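Long-range contacts in purine nucleoside phosphorylase (Schistosoma mansoni, PDB 5TBS), which catalyses the phosphorolysis of purine nucleosides such as inosine and guanosine to the free base and ribose 1-phosphate, a reaction that probably serves purine salvage: residues 124-129 and 241-246; 120-125 and 217-222; 114-119 and 275-280; 3-8 and 98-103. All coordinates share one frame; numbering follows the deposited sequence.

Contacts 1, 2 and 3 share the central sheet: contacts 2 and 3 both use strand 112-121, the former its C-terminal end and the latter its preceding residues, and contact 1 joins the loop after it to the adjacent strand 236-246. The centres of contacts 1 and 2 are about 7 Å apart, and Asn245 O lies 2.8 Å from Gly121 N, a probable hydrogen bond. Both border the bound adenine. The strand segment of contact 3, whose centre is about 16 Å from that of contact 1, runs on to the base at Leu118 and Ala119. Contact 4 stands apart, its centre about 34 Å from that of contact 1 and its nearest atoms about 7 Å from contact 3.

Contact 1: residues 124-129 and 241-246; sequences RKLKSG and SLIANN. With ADE (adenine), chain B.
At the base-binding end of strand 236-246, residues 242-246 receive the loop, chiefly Leu126 to Gly129, which leads from strand 112-121 into strand 131-139. Leu126 O and Ile243 O take the firm hydrogen bonds. The side-chain amide of Asn246 gives a hydrogen bond from ND2 to Leu126 O (3.0 Å), on a lone pair in the carbonyl plane and close to the amide plane. With CG anti to the backbone N (chi1 -172°), the amide reaches across to the loop, while its OD1 accepts from Leu249 N and caps the helix that begins beyond. Gly129 N binds Ile243 O at 2.8 Å and nearly straight, 167° at the hydrogen; Ser128 CA adds a CA-H...O contact to the same oxygen. The hydroxyl OG of Ser128 lies 3.1 Å from Ala244 O, an undecided bond, since its proton has another acceptor within reach. Between these polar points, Ile243 lays CG2 3.5 Å from Lys127 O and brings CD1 to 4.3 Å from Leu126 CD1. Turned away from the loop, Asn245 OD1 takes a hydrogen bond from adenine N6 (2.9 Å), and its ND2 is held by Asp250. Ala244 CB approaches adenine N1. Strand 236-246 runs between strands 112-121 and 131-139; Leu126 and Ile243 both touch Val132 and Val218 of strands 131-139 and 218-220, while helix 259-283 sets Val265 against Ser128 and Val262 against Ala244.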
loop_
_atom_site.group_PDB
_atom_site.type_symbol
_atom_site.label_atom_id
_atom_site.label_comp_id
_atom_site.label_asym_id
_atom_site.label_seq_id
_atom_site.Cartn_x
_atom_site.Cartn_y
_atom_site.Cartn_z
ATOM N N ARG A 124 -19.280 8.517 -15.617
ATOM C CA ARG A 124 -20.427 7.970 -16.332
ATOM C C ARG A 124 -20.456 8.368 -17.801
ATOM O O ARG A 124 -21.224 7.772 -18.554
ATOM C CB ARG A 124 -21.726 8.398 -15.635
ATOM C CG ARG A 124 -21.822 7.888 -14.206
ATOM C CD ARG A 124 -23.225 8.085 -13.653
ATOM N NE ARG A 124 -23.465 7.306 -12.439
ATOM C CZ ARG A 124 -24.118 6.147 -12.417
ATOM N NH1 ARG A 124 -24.597 5.620 -13.547
ATOM N NH2 ARG A 124 -24.293 5.522 -11.255
ATOM N N LYS A 125 -19.643 9.341 -18.232
ATOM C CA LYS A 125 -19.612 9.702 -19.652
ATOM C C LYS A 125 -18.863 8.689 -20.521
ATOM O O LYS A 125 -19.010 8.738 -21.743
ATOM C CB LYS A 125 -18.984 11.092 -19.840
ATOM C CG LYS A 125 -19.875 12.276 -19.432
ATOM C CD LYS A 125 -21.248 12.261 -20.136
ATOM C CE LYS A 125 -22.379 11.734 -19.219
ATOM N NZ LYS A 125 -23.546 11.176 -19.979
ATOM N N LEU A 126 -18.101 7.756 -19.937
ATOM C CA LEU A 126 -17.267 6.827 -20.714
ATOM C C LEU A 126 -17.986 5.523 -21.080
ATOM O O LEU A 126 -18.600 4.879 -20.224
ATOM C CB LEU A 126 -15.992 6.493 -19.923
ATOM C CG LEU A 126 -15.214 7.711 -19.419
ATOM C CD1 LEU A 126 -14.054 7.301 -18.537
ATOM C CD2 LEU A 126 -14.753 8.558 -20.608
ATOM N N LYS A 127 -17.840 5.109 -22.342
ATOM C CA LYS A 127 -18.387 3.880 -22.903
ATOM C C LYS A 127 -17.255 2.981 -23.379
ATOM O O LYS A 127 -16.147 3.436 -23.695
ATOM C CB LYS A 127 -19.301 4.135 -24.125
ATOM C CG LYS A 127 -20.172 5.355 -24.048
ATOM C CD LYS A 127 -20.923 5.578 -25.381
ATOM C CE LYS A 127 -21.700 6.890 -25.321
ATOM N NZ LYS A 127 -22.369 7.237 -26.624
ATOM N N SER A 128 -17.570 1.704 -23.501
ATOM C CA SER A 128 -16.664 0.766 -24.139
ATOM C C SER A 128 -16.210 1.289 -25.507
ATOM O O SER A 128 -17.030 1.732 -26.328
ATOM C CB SER A 128 -17.380 -0.583 -24.280
ATOM O OG SER A 128 -16.523 -1.536 -24.845
ATOM N N GLY A 129 -14.895 1.240 -25.754
ATOM C CA GLY A 129 -14.344 1.698 -27.016
ATOM C C GLY A 129 -13.931 3.166 -27.044
ATOM O O GLY A 129 -13.382 3.614 -28.062
ATOM N N SER A 241 -5.647 5.918 -22.424
ATOM C CA SER A 241 -6.344 4.694 -22.029
ATOM C C SER A 241 -7.465 4.351 -23.016
ATOM O O SER A 241 -8.248 5.225 -23.412
ATOM C CB SER A 241 -6.951 4.838 -20.623
ATOM O OG SER A 241 -5.989 4.786 -19.576
ATOM N N LEU A 242 -7.562 3.075 -23.398
ATOM C CA LEU A 242 -8.708 2.569 -24.153
ATOM C C LEU A 242 -9.665 1.939 -23.140
ATOM O O LEU A 242 -9.262 1.038 -22.396
ATOM C CB LEU A 242 -8.262 1.538 -25.198
ATOM C CG LEU A 242 -9.356 0.769 -25.957
ATOM C CD1 LEU A 242 -10.296 1.752 -26.630
ATOM C CD2 LEU A 242 -8.735 -0.197 -27.019
ATOM N N ILE A 243 -10.916 2.415 -23.107
ATOM C CA ILE A 243 -11.910 1.985 -22.121
ATOM C C ILE A 243 -12.541 0.659 -22.546
ATOM O O ILE A 243 -13.212 0.583 -23.584
ATOM C CB ILE A 243 -12.996 3.062 -21.945
ATOM C CG1 ILE A 243 -12.375 4.413 -21.518
ATOM C CG2 ILE A 243 -14.093 2.540 -20.999
ATOM C CD1 ILE A 243 -11.465 4.322 -20.244
ATOM N N ALA A 244 -12.368 -0.381 -21.725
ATOM C CA ALA A 244 -12.948 -1.703 -22.024
ATOM C C ALA A 244 -14.431 -1.830 -21.636
ATOM O O ALA A 244 -15.186 -2.579 -22.274
ATOM C CB ALA A 244 -12.153 -2.806 -21.298
ATOM N N ASN A 245 -14.861 -1.141 -20.600
ATOM C CA ASN A 245 -16.191 -1.303 -20.021
ATOM C C ASN A 245 -16.360 -0.129 -19.076
ATOM O O ASN A 245 -15.373 0.522 -18.700
ATOM C CB ASN A 245 -16.336 -2.621 -19.255
ATOM C CG ASN A 245 -15.557 -2.601 -17.909
ATOM O OD1 ASN A 245 -14.356 -2.368 -17.881
ATOM N ND2 ASN A 245 -16.263 -2.821 -16.805
ATOM N N ASN A 246 -17.614 0.125 -18.673
ATOM C CA ASN A 246 -17.899 1.093 -17.612
ATOM C C ASN A 246 -18.244 0.303 -16.356
ATOM O O ASN A 246 -19.332 -0.275 -16.260
ATOM C CB ASN A 246 -19.026 2.063 -17.977
ATOM C CG ASN A 246 -19.165 3.161 -16.933
ATOM O OD1 ASN A 246 -19.509 2.869 -15.794
ATOM N ND2 ASN A 246 -18.807 4.418 -17.288
HETATM N N9 ADE B . -7.657 -2.674 -15.601
HETATM C C8 ADE B . -8.264 -2.452 -14.404
HETATM N N7 ADE B . -9.578 -2.496 -14.468
HETATM C C5 ADE B . -9.848 -2.785 -15.794
HETATM C C6 ADE B . -11.071 -2.973 -16.515
HETATM N N6 ADE B . -12.290 -2.916 -15.947
HETATM N N1 ADE B . -10.979 -3.247 -17.836
HETATM C C2 ADE B . -9.756 -3.318 -18.407
HETATM N N3 ADE B . -8.547 -3.145 -17.844
HETATM C C4 ADE B . -8.669 -2.889 -16.515
#

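Contact 2: residues 120-125 and 217-222. With ADE (adenine), chain B.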
loop_
_atom_site.group_PDB
_atom_site.type_symbol
_atom_site.label_atom_id
_atom_site.label_comp_id
_atom_site.label_asym_id
_atom_site.label_seq_id
_atom_site.Cartn_x
_atom_site.Cartn_y
_atom_site.Cartn_z
ATOM N N GLY A 120 -10.503 0.431 -16.976
ATOM C CA GLY A 120 -11.942 0.454 -16.706
ATOM C C GLY A 120 -12.460 1.885 -16.604
ATOM O O GLY A 120 -11.781 2.760 -16.090
ATOM N N GLY A 121 -13.669 2.122 -17.115
ATOM C CA GLY A 121 -14.293 3.436 -17.003
ATOM C C GLY A 121 -15.060 3.613 -15.698
ATOM O O GLY A 121 -15.837 2.739 -15.296
ATOM N N ILE A 122 -14.840 4.754 -15.035
ATOM C CA ILE A 122 -15.571 5.121 -13.811
ATOM C C ILE A 122 -16.555 6.260 -14.077
ATOM O O ILE A 122 -17.731 6.183 -13.716
ATOM C CB ILE A 122 -14.585 5.499 -12.685
ATOM C CG1 ILE A 122 -13.581 4.365 -12.457
ATOM C CG2 ILE A 122 -15.340 5.895 -11.389
ATOM C CD1 ILE A 122 -14.238 3.113 -11.733
ATOM N N ASN A 123 -16.068 7.340 -14.689
ATOM C CA ASN A 123 -16.904 8.481 -15.071
ATOM C C ASN A 123 -18.069 8.033 -15.935
ATOM O O ASN A 123 -17.891 7.283 -16.900
ATOM C CB ASN A 123 -16.041 9.490 -15.849
ATOM C CG ASN A 123 -16.757 10.814 -16.119
ATOM O OD1 ASN A 123 -17.750 10.854 -16.821
ATOM N ND2 ASN A 123 -16.211 11.902 -15.590
ATOM N N ARG A 124 -19.280 8.517 -15.617
ATOM C CA ARG A 124 -20.427 7.970 -16.332
ATOM C C ARG A 124 -20.456 8.368 -17.801
ATOM O O ARG A 124 -21.224 7.772 -18.554
ATOM C CB ARG A 124 -21.726 8.398 -15.635
ATOM C CG ARG A 124 -21.822 7.888 -14.206
ATOM C CD ARG A 124 -23.225 8.085 -13.653
ATOM N NE ARG A 124 -23.465 7.306 -12.439
ATOM C CZ ARG A 124 -24.118 6.147 -12.417
ATOM N NH1 ARG A 124 -24.597 5.620 -13.547
ATOM N NH2 ARG A 124 -24.293 5.522 -11.255
ATOM N N LYS A 125 -19.643 9.341 -18.232
ATOM C CA LYS A 125 -19.612 9.702 -19.652
ATOM C C LYS A 125 -18.863 8.689 -20.521
ATOM O O LYS A 125 -19.010 8.738 -21.743
ATOM C CB LYS A 125 -18.984 11.092 -19.840
ATOM C CG LYS A 125 -19.875 12.276 -19.432
ATOM C CD LYS A 125 -21.248 12.261 -20.136
ATOM C CE LYS A 125 -22.379 11.734 -19.219
ATOM N NZ LYS A 125 -23.546 11.176 -19.979
ATOM N N ASP A 217 -11.679 9.111 -12.961
ATOM C CA ASP A 217 -12.453 8.912 -14.186
ATOM C C ASP A 217 -12.209 7.538 -14.791
ATOM O O ASP A 217 -13.106 6.973 -15.425
ATOM C CB ASP A 217 -12.092 9.987 -15.230
ATOM C CG ASP A 217 -12.386 11.430 -14.724
ATOM O OD1 ASP A 217 -13.574 11.726 -14.471
ATOM O OD2 ASP A 217 -11.450 12.255 -14.610
ATOM N N VAL A 218 -11.005 7.000 -14.600
ATOM C CA VAL A 218 -10.571 5.746 -15.217
ATOM C C VAL A 218 -9.723 5.010 -14.173
ATOM O O VAL A 218 -9.102 5.646 -13.327
ATOM C CB VAL A 218 -9.754 6.047 -16.494
ATOM C CG1 VAL A 218 -9.251 4.824 -17.093
ATOM C CG2 VAL A 218 -10.605 6.748 -17.492
ATOM N N VAL A 219 -9.671 3.677 -14.237
ATOM C CA VAL A 219 -8.808 2.910 -13.325
ATOM C C VAL A 219 -8.056 1.832 -14.118
ATOM O O VAL A 219 -8.637 1.153 -14.967
ATOM C CB VAL A 219 -9.616 2.278 -12.163
ATOM C CG1 VAL A 219 -10.738 1.320 -12.721
ATOM C CG2 VAL A 219 -8.654 1.513 -11.160
ATOM N N GLY A 220 -6.767 1.649 -13.829
ATOM C CA GLY A 220 -6.043 0.559 -14.474
ATOM C C GLY A 220 -4.847 0.119 -13.637
ATOM O O GLY A 220 -4.608 0.650 -12.543
ATOM N N MET A 221 -4.053 -0.826 -14.205
ATOM C CA MET A 221 -3.006 -1.567 -13.484
ATOM C C MET A 221 -1.593 -1.271 -13.996
ATOM O O MET A 221 -0.651 -2.029 -13.674
ATOM C CB MET A 221 -3.268 -3.085 -13.580
ATOM C CG MET A 221 -4.603 -3.546 -13.018
ATOM S SD MET A 221 -4.849 -5.336 -13.259
ATOM C CE MET A 221 -6.624 -5.415 -13.003
ATOM N N SER A 222 -1.411 -0.176 -14.741
ATOM C CA SER A 222 -0.106 0.079 -15.341
ATOM C C SER A 222 0.119 1.590 -15.465
ATOM O O SER A 222 -0.570 2.398 -14.823
ATOM C CB SER A 222 0.000 -0.651 -16.694
ATOM O OG SER A 222 -0.927 -0.120 -17.624
HETATM N N9 ADE B . -7.657 -2.674 -15.601
HETATM C C8 ADE B . -8.264 -2.452 -14.404
HETATM N N7 ADE B . -9.578 -2.496 -14.468
HETATM C C5 ADE B . -9.848 -2.785 -15.794
HETATM C C6 ADE B . -11.071 -2.973 -16.515
HETATM N N6 ADE B . -12.290 -2.916 -15.947
HETATM N N1 ADE B . -10.979 -3.247 -17.836
HETATM C C2 ADE B . -9.756 -3.318 -18.407
HETATM N N3 ADE B . -8.547 -3.145 -17.844
HETATM C C4 ADE B . -8.669 -2.889 -16.515
#
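Gly120 and Val219 form an antiparallel hydrogen-bonded pair, with Gly120 N to Val219 O at 2.8 Å and Val219 N to Gly120 O at 3.0 Å. Gly120 CA lies 3.5 Å from adenine N6, so the bare glycine backbone borders the base. This is the tight, buried part of the contact: Ile122 CD1 packs on Val219 CG1 at 4.1 Å, and Val218 CG1 comes close to Gly120 O. Where the strand ends, Asp217 O takes both Ile122 N and Asn123 N, from the same face of its carbonyl plane. Beyond lies a more open edge, at the partly exposed side chains of Asn123 and Asp217, which lie side by side, pointing the same way. Asn123 ND2 meets Asp217 OD1 on the anti side at 2.9 Å, from well out of the carboxylate plane (31°), with amide and carboxylate planes 43° apart. Asn123 OD1 accepts from Lys125 N, an Asx turn. With OD1 on Asn123 and OD2 on Val193 N, the carboxylate has a donor at each oxygen, which would probably stabilise its ionised form.

Contact 3: residues 114-119 and 275-280. With ADE (adenine), chain B.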
loop_
_atom_site.group_PDB
_atom_site.type_symbol
_atom_site.label_atom_id
_atom_site.label_comp_id
_atom_site.label_asym_id
_atom_site.label_seq_id
_atom_site.Cartn_x
_atom_site.Cartn_y
_atom_site.Cartn_z
ATOM N N LEU A 114 5.523 7.844 -25.425
ATOM C CA LEU A 114 4.103 7.651 -25.719
ATOM C C LEU A 114 3.650 6.302 -25.178
ATOM O O LEU A 114 4.307 5.289 -25.427
ATOM C CB LEU A 114 3.828 7.734 -27.231
ATOM C CG LEU A 114 4.436 8.906 -28.012
ATOM C CD1 LEU A 114 4.219 8.757 -29.514
ATOM C CD2 LEU A 114 3.877 10.268 -27.516
ATOM N N ILE A 115 2.532 6.283 -24.437
ATOM C CA ILE A 115 2.091 5.088 -23.710
ATOM C C ILE A 115 0.600 4.852 -23.947
ATOM O O ILE A 115 -0.204 5.786 -23.808
ATOM C CB ILE A 115 2.312 5.230 -22.193
ATOM C CG1 ILE A 115 3.714 5.689 -21.856
ATOM C CG2 ILE A 115 1.931 3.903 -21.491
ATOM C CD1 ILE A 115 3.819 6.057 -20.386
ATOM N N THR A 116 0.216 3.599 -24.255
ATOM C CA THR A 116 -1.206 3.264 -24.261
ATOM C C THR A 116 -1.483 2.100 -23.310
ATOM O O THR A 116 -0.583 1.311 -22.974
ATOM C CB THR A 116 -1.708 2.913 -25.671
ATOM O OG1 THR A 116 -1.036 1.721 -26.122
ATOM C CG2 THR A 116 -1.501 4.074 -26.674
ATOM N N ASN A 117 -2.728 2.015 -22.833
ATOM C CA ASN A 117 -3.141 0.930 -21.940
ATOM C C ASN A 117 -4.637 0.669 -22.134
ATOM O O ASN A 117 -5.348 1.462 -22.762
ATOM C CB ASN A 117 -2.848 1.246 -20.434
ATOM C CG ASN A 117 -3.583 2.512 -19.918
ATOM O OD1 ASN A 117 -4.796 2.570 -19.900
ATOM N ND2 ASN A 117 -2.831 3.520 -19.487
ATOM N N LEU A 118 -5.095 -0.466 -21.579
ATOM C CA LEU A 118 -6.506 -0.792 -21.384
ATOM C C LEU A 118 -6.899 -0.478 -19.936
ATOM O O LEU A 118 -6.119 -0.738 -19.026
ATOM C CB LEU A 118 -6.752 -2.282 -21.645
ATOM C CG LEU A 118 -6.876 -2.891 -23.053
ATOM C CD1 LEU A 118 -8.036 -2.296 -23.817
ATOM C CD2 LEU A 118 -5.626 -2.792 -23.820
ATOM N N ALA A 119 -8.124 0.031 -19.721
ATOM C CA ALA A 119 -8.531 0.502 -18.394
ATOM C C ALA A 119 -10.046 0.399 -18.229
ATOM O O ALA A 119 -10.798 0.258 -19.210
ATOM C CB ALA A 119 -8.047 1.955 -18.155
ATOM N N MET A 275 -3.169 4.126 -36.425
ATOM C CA MET A 275 -3.141 5.280 -37.320
ATOM C C MET A 275 -2.980 6.603 -36.569
ATOM O O MET A 275 -2.228 7.492 -37.004
ATOM C CB MET A 275 -4.412 5.318 -38.159
ATOM C CG MET A 275 -4.302 6.382 -39.210
ATOM S SD MET A 275 -5.795 7.316 -39.381
ATOM C CE MET A 275 -5.997 8.150 -37.830
ATOM N N TRP A 276 -3.746 6.783 -35.489
ATOM C CA TRP A 276 -3.643 7.957 -34.619
ATOM C C TRP A 276 -2.215 8.175 -34.120
ATOM O O TRP A 276 -1.666 9.286 -34.203
ATOM C CB TRP A 276 -4.591 7.764 -33.428
ATOM C CG TRP A 276 -4.909 8.971 -32.618
ATOM C CD1 TRP A 276 -4.638 10.278 -32.931
ATOM C CD2 TRP A 276 -5.576 8.986 -31.347
ATOM N NE1 TRP A 276 -5.089 11.103 -31.924
ATOM C CE2 TRP A 276 -5.674 10.329 -30.943
ATOM C CE3 TRP A 276 -6.093 7.981 -30.503
ATOM C CZ2 TRP A 276 -6.287 10.712 -29.731
ATOM C CZ3 TRP A 276 -6.682 8.364 -29.266
ATOM C CH2 TRP A 276 -6.783 9.719 -28.907
ATOM N N PHE A 277 -1.605 7.127 -33.555
ATOM C CA PHE A 277 -0.277 7.287 -32.975
ATOM C C PHE A 277 0.776 7.454 -34.058
ATOM O O PHE A 277 1.757 8.175 -33.850
ATOM C CB PHE A 277 0.049 6.109 -32.024
ATOM C CG PHE A 277 -0.316 6.400 -30.577
ATOM C CD1 PHE A 277 -1.630 6.677 -30.227
ATOM C CD2 PHE A 277 0.648 6.460 -29.599
ATOM C CE1 PHE A 277 -1.974 7.003 -28.928
ATOM C CE2 PHE A 277 0.311 6.773 -28.267
ATOM C CZ PHE A 277 -0.985 7.079 -27.951
ATOM N N LYS A 278 0.602 6.818 -35.224
ATOM C CA LYS A 278 1.547 7.072 -36.310
ATOM C C LYS A 278 1.566 8.559 -36.652
ATOM O O LYS A 278 2.642 9.151 -36.837
ATOM C CB LYS A 278 1.206 6.202 -37.526
ATOM C CG LYS A 278 2.015 6.449 -38.782
ATOM C CD LYS A 278 1.565 5.477 -39.890
ATOM C CE LYS A 278 2.240 5.777 -41.212
ATOM N NZ LYS A 278 1.867 4.786 -42.273
ATOM N N GLU A 279 0.391 9.202 -36.657
ATOM C CA GLU A 279 0.332 10.620 -36.997
ATOM C C GLU A 279 0.868 11.494 -35.868
ATOM O O GLU A 279 1.572 12.478 -36.133
ATOM C CB GLU A 279 -1.097 11.010 -37.375
ATOM C CG GLU A 279 -1.298 12.487 -37.671
ATOM C CD GLU A 279 -0.794 12.927 -39.052
ATOM O OE1 GLU A 279 -0.229 12.103 -39.801
ATOM O OE2 GLU A 279 -0.962 14.122 -39.384
ATOM N N ILE A 280 0.569 11.149 -34.607
ATOM C CA ILE A 280 1.140 11.889 -33.474
ATOM C C ILE A 280 2.658 11.884 -33.561
ATOM O O ILE A 280 3.318 12.924 -33.397
ATOM C CB ILE A 280 0.663 11.289 -32.133
ATOM C CG1 ILE A 280 -0.856 11.505 -31.945
ATOM C CG2 ILE A 280 1.560 11.794 -30.967
ATOM C CD1 ILE A 280 -1.469 10.722 -30.730
HETATM N N9 ADE B . -7.657 -2.674 -15.601
HETATM C C8 ADE B . -8.264 -2.452 -14.404
HETATM N N7 ADE B . -9.578 -2.496 -14.468
HETATM C C5 ADE B . -9.848 -2.785 -15.794
HETATM C C6 ADE B . -11.071 -2.973 -16.515
HETATM N N6 ADE B . -12.290 -2.916 -15.947
HETATM N N1 ADE B . -10.979 -3.247 -17.836
HETATM C C2 ADE B . -9.756 -3.318 -18.407
HETATM N N3 ADE B . -8.547 -3.145 -17.844
HETATM C C4 ADE B . -8.669 -2.889 -16.515
#
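Phe277 turns its ring from helix 275-280 onto strand 114-119, and Thr116 and Leu114 meet it in different ways. Thr116 comes from the opposite direction and brings its methyl CG2 to 3.3 Å from Phe277 CZ, a close, oblique approach. Its torsion explains the choice of group: with OG1 between the backbone N and the carbonyl carbon (chi1 64°), CG2 is the branch turned to the ring, while OG1 bonds to Gly34 N. Leu114, by contrast, meets the ring at its edge, near the plane, where CB lies 3.8 Å from Phe277 CE2. Helix 259-283 is thus laid on the central sheet in the alpha/beta architecture of the phosphorylase superfamily; the axis of segment 275-280 runs nearly antiparallel to that of strand segment 114-119 (168°), 11.1 Å away at the closest approach. Within the helix, Ile280 CD1 stands 4.0 Å above one face of the Phe277 ring, offset toward the rim, and also covers part of a face of Trp276. The other branch, Ile280 CG2, reaches Leu114 CD1 at 4.3 Å. Val240 of the neighbouring strand touches Phe277 as well, and Trp276 meets Phe185 edge-to-face. At the far end of the strand segment, away from the helix, Ala119 CA comes within 3.7 Å of adenine N3.

Contact 4: residues 3-8 and 98-103. With DMS (dimethyl sulfoxide), chain D.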
loop_
_atom_site.group_PDB
_atom_site.type_symbol
_atom_site.label_atom_id
_atom_site.label_comp_id
_atom_site.label_asym_id
_atom_site.label_seq_id
_atom_site.Cartn_x
_atom_site.Cartn_y
_atom_site.Cartn_z
ATOM N N THR A 3 22.640 -6.323 -6.286
ATOM C CA THR A 3 22.718 -7.755 -6.551
ATOM C C THR A 3 21.525 -8.256 -7.400
ATOM O O THR A 3 21.726 -9.123 -8.254
ATOM C CB THR A 3 22.833 -8.570 -5.228
ATOM N N PRO A 4 20.307 -7.745 -7.173
ATOM C CA PRO A 4 19.232 -7.902 -8.169
ATOM C C PRO A 4 19.258 -6.883 -9.305
ATOM O O PRO A 4 18.310 -6.837 -10.095
ATOM C CB PRO A 4 17.955 -7.741 -7.322
ATOM C CG PRO A 4 18.378 -8.024 -5.926
ATOM C CD PRO A 4 19.739 -7.422 -5.850
ATOM N N VAL A 5 20.331 -6.102 -9.391
ATOM C CA VAL A 5 20.673 -5.125 -10.426
ATOM C C VAL A 5 19.855 -3.846 -10.245
ATOM O O VAL A 5 18.674 -3.749 -10.606
ATOM C CB VAL A 5 20.590 -5.709 -11.849
ATOM C CG1 VAL A 5 20.728 -4.624 -12.886
ATOM C CG2 VAL A 5 21.747 -6.695 -12.061
ATOM N N VAL A 6 20.518 -2.858 -9.664
ATOM C CA VAL A 6 19.955 -1.537 -9.431
ATOM C C VAL A 6 19.896 -0.786 -10.760
ATOM O O VAL A 6 20.797 -0.926 -11.609
ATOM C CB VAL A 6 20.845 -0.803 -8.404
ATOM C CG1 VAL A 6 20.338 0.628 -8.107
ATOM C CG2 VAL A 6 20.936 -1.618 -7.103
ATOM N N ALA A 7 18.848 0.040 -10.933
ATOM C CA ALA A 7 18.670 0.863 -12.125
ATOM C C ALA A 7 19.516 2.144 -12.021
ATOM O O ALA A 7 19.003 3.271 -12.058
ATOM C CB ALA A 7 17.202 1.219 -12.321
ATOM N N ASN A 8 20.831 1.959 -11.912
ATOM C CA ASN A 8 21.738 3.085 -11.705
ATOM C C ASN A 8 22.415 3.467 -13.028
ATOM O O ASN A 8 22.207 2.838 -14.074
ATOM C CB ASN A 8 22.763 2.762 -10.595
ATOM C CG ASN A 8 23.739 1.660 -10.972
ATOM O OD1 ASN A 8 23.841 1.272 -12.128
ATOM N ND2 ASN A 8 24.502 1.184 -9.989
ATOM N N ILE A 98 11.446 -2.212 -13.299
ATOM C CA ILE A 98 10.590 -1.299 -14.077
ATOM C C ILE A 98 11.383 -0.099 -14.597
ATOM O O ILE A 98 11.170 0.376 -15.728
ATOM C CB ILE A 98 9.415 -0.806 -13.205
ATOM C CG1 ILE A 98 8.540 -1.972 -12.799
ATOM C CG2 ILE A 98 8.617 0.236 -13.966
ATOM C CD1 ILE A 98 7.882 -2.610 -13.987
ATOM N N ALA A 99 12.248 0.460 -13.743
ATOM C CA ALA A 99 12.914 1.727 -14.034
ATOM C C ALA A 99 14.059 1.583 -15.035
ATOM O O ALA A 99 14.346 2.532 -15.770
ATOM C CB ALA A 99 13.454 2.348 -12.746
ATOM N N LEU A 100 14.709 0.422 -15.105
ATOM C CA LEU A 100 15.934 0.346 -15.908
ATOM C C LEU A 100 15.660 0.580 -17.393
ATOM O O LEU A 100 16.381 1.392 -18.019
ATOM C CB LEU A 100 16.675 -0.980 -15.620
ATOM C CG LEU A 100 17.963 -1.085 -16.477
ATOM C CD1 LEU A 100 19.161 -1.483 -15.658
ATOM C CD2 LEU A 100 17.736 -2.079 -17.610
ATOM N N PRO A 101 14.625 -0.020 -18.012
ATOM C CA PRO A 101 14.426 0.227 -19.451
ATOM C C PRO A 101 14.117 1.680 -19.776
ATOM O O PRO A 101 14.526 2.166 -20.835
ATOM C CB PRO A 101 13.234 -0.701 -19.797
ATOM C CG PRO A 101 13.387 -1.852 -18.837
ATOM C CD PRO A 101 13.706 -1.063 -17.526
ATOM N N ILE A 102 13.362 2.380 -18.922
ATOM C CA ILE A 102 13.101 3.806 -19.170
ATOM C C ILE A 102 14.398 4.611 -19.078
ATOM O O ILE A 102 14.646 5.518 -19.881
ATOM C CB ILE A 102 12.039 4.333 -18.173
ATOM C CG1 ILE A 102 10.773 3.445 -18.189
ATOM C CG2 ILE A 102 11.595 5.753 -18.536
ATOM C CD1 ILE A 102 10.186 3.280 -19.511
ATOM N N ARG A 103 15.239 4.328 -18.074
ATOM C CA ARG A 103 16.512 5.053 -17.977
ATOM C C ARG A 103 17.447 4.714 -19.129
ATOM O O ARG A 103 18.258 5.557 -19.552
ATOM C CB ARG A 103 17.148 4.757 -16.612
ATOM C CG ARG A 103 16.407 5.569 -15.515
ATOM C CD ARG A 103 16.828 5.238 -14.042
ATOM N NE ARG A 103 16.077 6.064 -13.101
ATOM C CZ ARG A 103 16.025 5.832 -11.796
ATOM N NH1 ARG A 103 16.701 4.792 -11.273
ATOM N NH2 ARG A 103 15.276 6.620 -11.011
HETATM S S DMS D . 14.433 3.941 -8.332
HETATM O O DMS D . 15.878 3.971 -8.683
HETATM C C1 DMS D . 13.494 2.811 -9.412
HETATM C C2 DMS D . 14.147 2.973 -6.810
#
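Ala7 carries the apolar centre, its methyl pressed against helix 98-103: Ala7 CB lies 3.9 Å from Ala99 CB and 4.0 Å from Leu100 CB. The N-terminal arm thereby docks on helix 95-108 just before helix 9-22 begins, with Ala7 at the centre of an inverse gamma turn. The helix is kinked at Pro101, whose nitrogen has no bond to the preceding turn. Toward the chain terminus the packing thins, and Val5 CG1 touches Leu100 CD1 only at 4.5 Å. On the polar side, Ala7 N bonds to Gln96 OE1, so that both backbone polar groups of this small residue are engaged, since its carbonyl faces Arg103. The Arg103 side chain runs out extended from CG to NE (chi2 173°, chi3 180°), which carries its guanidinium past the methyl of Ala99; that methyl stands over one face of the group, offset toward its rim. Arg103 CD also passes Ala7 O at 3.5 Å. The outer edge of the contact holds a dimethyl sulfoxide molecule, probably from the crystallisation liquor, with its C1 methyl 3.4 Å from Ala99 CB. Arg103 NH1 donates to two oxygens at the guanidinium edge: Ala7 O, somewhat tilted from that plane, at 2.9 Å with a bent N-H...O angle of 144°, and the sulfoxide oxygen O at 2.8 Å.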